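Local coordinates for histidine acid phosphatase (Bifidobacterium longum subsp. infantis, PDB 6RXG), which probably removes phosphate from inositol phosphates such as phytate and from 2,3-bisphosphoglycerate, as a histidine acid phosphatase of the MINPP1 subfamily, at residues R12-K17 with N314-A319. The protein carries 1 engineered substitution. Sequence-based numbering, arbitrary orientation.
Sequences RYYSSK and NLYIIA
Y316 OH donates a very short hydrogen bond, 2.5 Å, to the backbone O of R12, and that oxygen lies in the plane of the Y316 ring, at its edge. With CG anti to the backbone N (chi1 158°), the phenol extends from the helix to the N-terminal loop. There it meets the Y14 ring obliquely: the planes are inclined at 43°, and Y14 CE1 comes 3.8 Å from Y316 CZ. R12 CB sits over one face of the Y14 ring, toward its rim. A phenylalanine in place of Y316 would probably keep much of this ring contact but leave R12 O without its phenolic donor, so the loop start would be held less firmly.

Next along the helix, I317 packs against the turn from Y14 to K17, which is closed by the K17 N to Y14 O hydrogen bond. Its CG2 sits 3.8 Å from Y14 CA, while CG1 packs at 3.8 Å against K17 CB. K17 CG lies 3.7 Å from I318 CD1, and the bend at chi2 (61°) turns CD onto I317 CD1, 3.8 Å away; a water bridges K17 NZ to N314 OD1.

Second-shell contacts help to position both sides: F338 stacks on Y316, Y313 OH is hydrogen-bonded to Y13 O, and S15 OG to D354 OD1 of helix 342-361. The contact thus ties the N-terminal segment across helix 305-321 of the histidine phosphatase (branch 2) domain, where the side chain of Y13 comes within about 3 Å of a bound phosphate ion, probably from the crystallisation liquor, which may mark an anion pocket.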
loop_
_atom_site.group_PDB
_atom_site.type_symbol
_atom_site.label_atom_id
_atom_site.label_comp_id
_atom_site.label_asym_id
_atom_site.label_seq_id
_atom_site.Cartn_x
_atom_site.Cartn_y
_atom_site.Cartn_z
ATOM N N ARG A 12 16.444 4.939 7.693
ATOM C CA ARG A 12 15.331 4.728 8.613
ATOM C C ARG A 12 14.565 3.421 8.394
ATOM O O ARG A 12 14.008 2.885 9.348
ATOM C CB ARG A 12 14.358 5.908 8.525
ATOM C CG ARG A 12 14.954 7.190 9.097
ATOM C CD ARG A 12 13.965 8.336 9.060
ATOM N NE ARG A 12 14.532 9.594 9.536
ATOM C CZ ARG A 12 13.922 10.769 9.417
ATOM N NH1 ARG A 12 12.731 10.844 8.829
ATOM N NH2 ARG A 12 14.500 11.871 9.878
ATOM N N TYR A 13 14.509 2.899 7.180
ATOM C CA TYR A 13 13.980 1.550 6.894
ATOM C C TYR A 13 12.562 1.332 7.444
ATOM O O TYR A 13 12.326 0.586 8.407
ATOM C CB TYR A 13 14.925 0.487 7.434
ATOM C CG TYR A 13 16.347 0.684 6.970
ATOM C CD1 TYR A 13 16.711 0.388 5.672
ATOM C CD2 TYR A 13 17.322 1.174 7.831
ATOM C CE1 TYR A 13 18.007 0.563 5.238
ATOM C CE2 TYR A 13 18.627 1.344 7.414
ATOM C CZ TYR A 13 18.963 1.039 6.112
ATOM O OH TYR A 13 20.253 1.209 5.673
ATOM N N TYR A 14 11.614 1.998 6.794
ATOM C CA TYR A 14 10.206 1.899 7.152
ATOM C C TYR A 14 9.449 0.880 6.314
ATOM O O TYR A 14 8.251 0.674 6.554
ATOM C CB TYR A 14 9.521 3.256 6.999
ATOM C CG TYR A 14 9.979 4.365 7.928
ATOM C CD1 TYR A 14 10.155 4.144 9.281
ATOM C CD2 TYR A 14 10.182 5.643 7.448
ATOM C CE1 TYR A 14 10.545 5.173 10.145
ATOM C CE2 TYR A 14 10.566 6.685 8.299
ATOM C CZ TYR A 14 10.751 6.435 9.640
ATOM O OH TYR A 14 11.139 7.456 10.479
ATOM N N SER A 15 10.104 0.227 5.353
ATOM C CA SER A 15 9.414 -0.762 4.534
ATOM C C SER A 15 8.162 -0.114 3.925
ATOM O O SER A 15 8.186 1.072 3.563
ATOM C CB SER A 15 9.106 -2.017 5.378
ATOM O OG SER A 15 8.440 -3.052 4.627
ATOM N N SER A 16 7.075 -0.859 3.791
ATOM C CA SER A 16 5.862 -0.319 3.183
ATOM C C SER A 16 5.015 0.514 4.150
ATOM O O SER A 16 3.905 0.897 3.786
ATOM C CB SER A 16 5.033 -1.448 2.560
ATOM O OG SER A 16 4.838 -2.541 3.439
ATOM N N LYS A 17 5.524 0.847 5.341
ATOM C CA LYS A 17 4.944 1.914 6.152
ATOM C C LYS A 17 5.614 3.253 5.877
ATOM O O LYS A 17 5.272 4.251 6.512
ATOM C CB LYS A 17 5.031 1.576 7.651
ATOM C CG LYS A 17 3.865 0.759 8.154
ATOM C CD LYS A 17 3.771 -0.580 7.457
ATOM C CE LYS A 17 2.582 -1.369 7.987
ATOM N NZ LYS A 17 2.588 -2.745 7.395
ATOM N N ASN A 314 7.721 -3.247 14.004
ATOM C CA ASN A 314 6.419 -2.823 13.495
ATOM C C ASN A 314 5.894 -1.597 14.235
ATOM O O ASN A 314 5.219 -0.753 13.627
ATOM C CB ASN A 314 5.408 -3.972 13.579
ATOM C CG ASN A 314 5.378 -4.808 12.310
ATOM O OD1 ASN A 314 4.771 -4.406 11.310
ATOM N ND2 ASN A 314 6.054 -5.965 12.335
ATOM N N LEU A 315 6.198 -1.461 15.536
ATOM C CA LEU A 315 5.755 -0.272 16.265
ATOM C C LEU A 315 6.543 0.961 15.834
ATOM O O LEU A 315 5.979 2.056 15.690
ATOM C CB LEU A 315 5.887 -0.486 17.779
ATOM C CG LEU A 315 5.023 -1.592 18.393
ATOM C CD1 LEU A 315 5.153 -1.631 19.902
ATOM C CD2 LEU A 315 3.545 -1.418 18.005
ATOM N N TYR A 316 7.845 0.785 15.601
ATOM C CA TYR A 316 8.693 1.860 15.109
ATOM C C TYR A 316 8.188 2.404 13.778
ATOM O O TYR A 316 8.096 3.627 13.596
ATOM C CB TYR A 316 10.119 1.319 15.015
ATOM C CG TYR A 316 11.067 2.021 14.098
ATOM C CD1 TYR A 316 11.576 3.271 14.406
ATOM C CD2 TYR A 316 11.509 1.397 12.940
ATOM C CE1 TYR A 316 12.488 3.905 13.560
ATOM C CE2 TYR A 316 12.426 2.030 12.077
ATOM C CZ TYR A 316 12.903 3.281 12.401
ATOM O OH TYR A 316 13.810 3.924 11.583
ATOM N N ILE A 317 7.856 1.521 12.831
ATOM C CA ILE A 317 7.484 2.011 11.503
ATOM C C ILE A 317 6.081 2.623 11.526
ATOM O O ILE A 317 5.819 3.624 10.851
ATOM C CB ILE A 317 7.630 0.914 10.425
ATOM C CG1 ILE A 317 6.634 -0.227 10.586
ATOM C CG2 ILE A 317 9.070 0.362 10.422
ATOM C CD1 ILE A 317 6.848 -1.369 9.555
ATOM N N ILE A 318 5.160 2.039 12.295
ATOM C CA ILE A 318 3.851 2.665 12.416
ATOM C C ILE A 318 3.947 3.963 13.213
ATOM O O ILE A 318 3.168 4.903 12.979
ATOM C CB ILE A 318 2.849 1.675 13.036
ATOM C CG1 ILE A 318 1.488 1.844 12.392
ATOM C CG2 ILE A 318 2.716 1.906 14.507
ATOM C CD1 ILE A 318 1.451 1.346 10.937
ATOM N N ALA A 319 4.889 4.059 14.158
ATOM C CA ALA A 319 5.029 5.322 14.874
ATOM C C ALA A 319 5.331 6.453 13.899
ATOM O O ALA A 319 4.876 7.583 14.093
ATOM C CB ALA A 319 6.107 5.231 15.964
HETATM O O HOH W 1 3.654 -4.922 9.002
#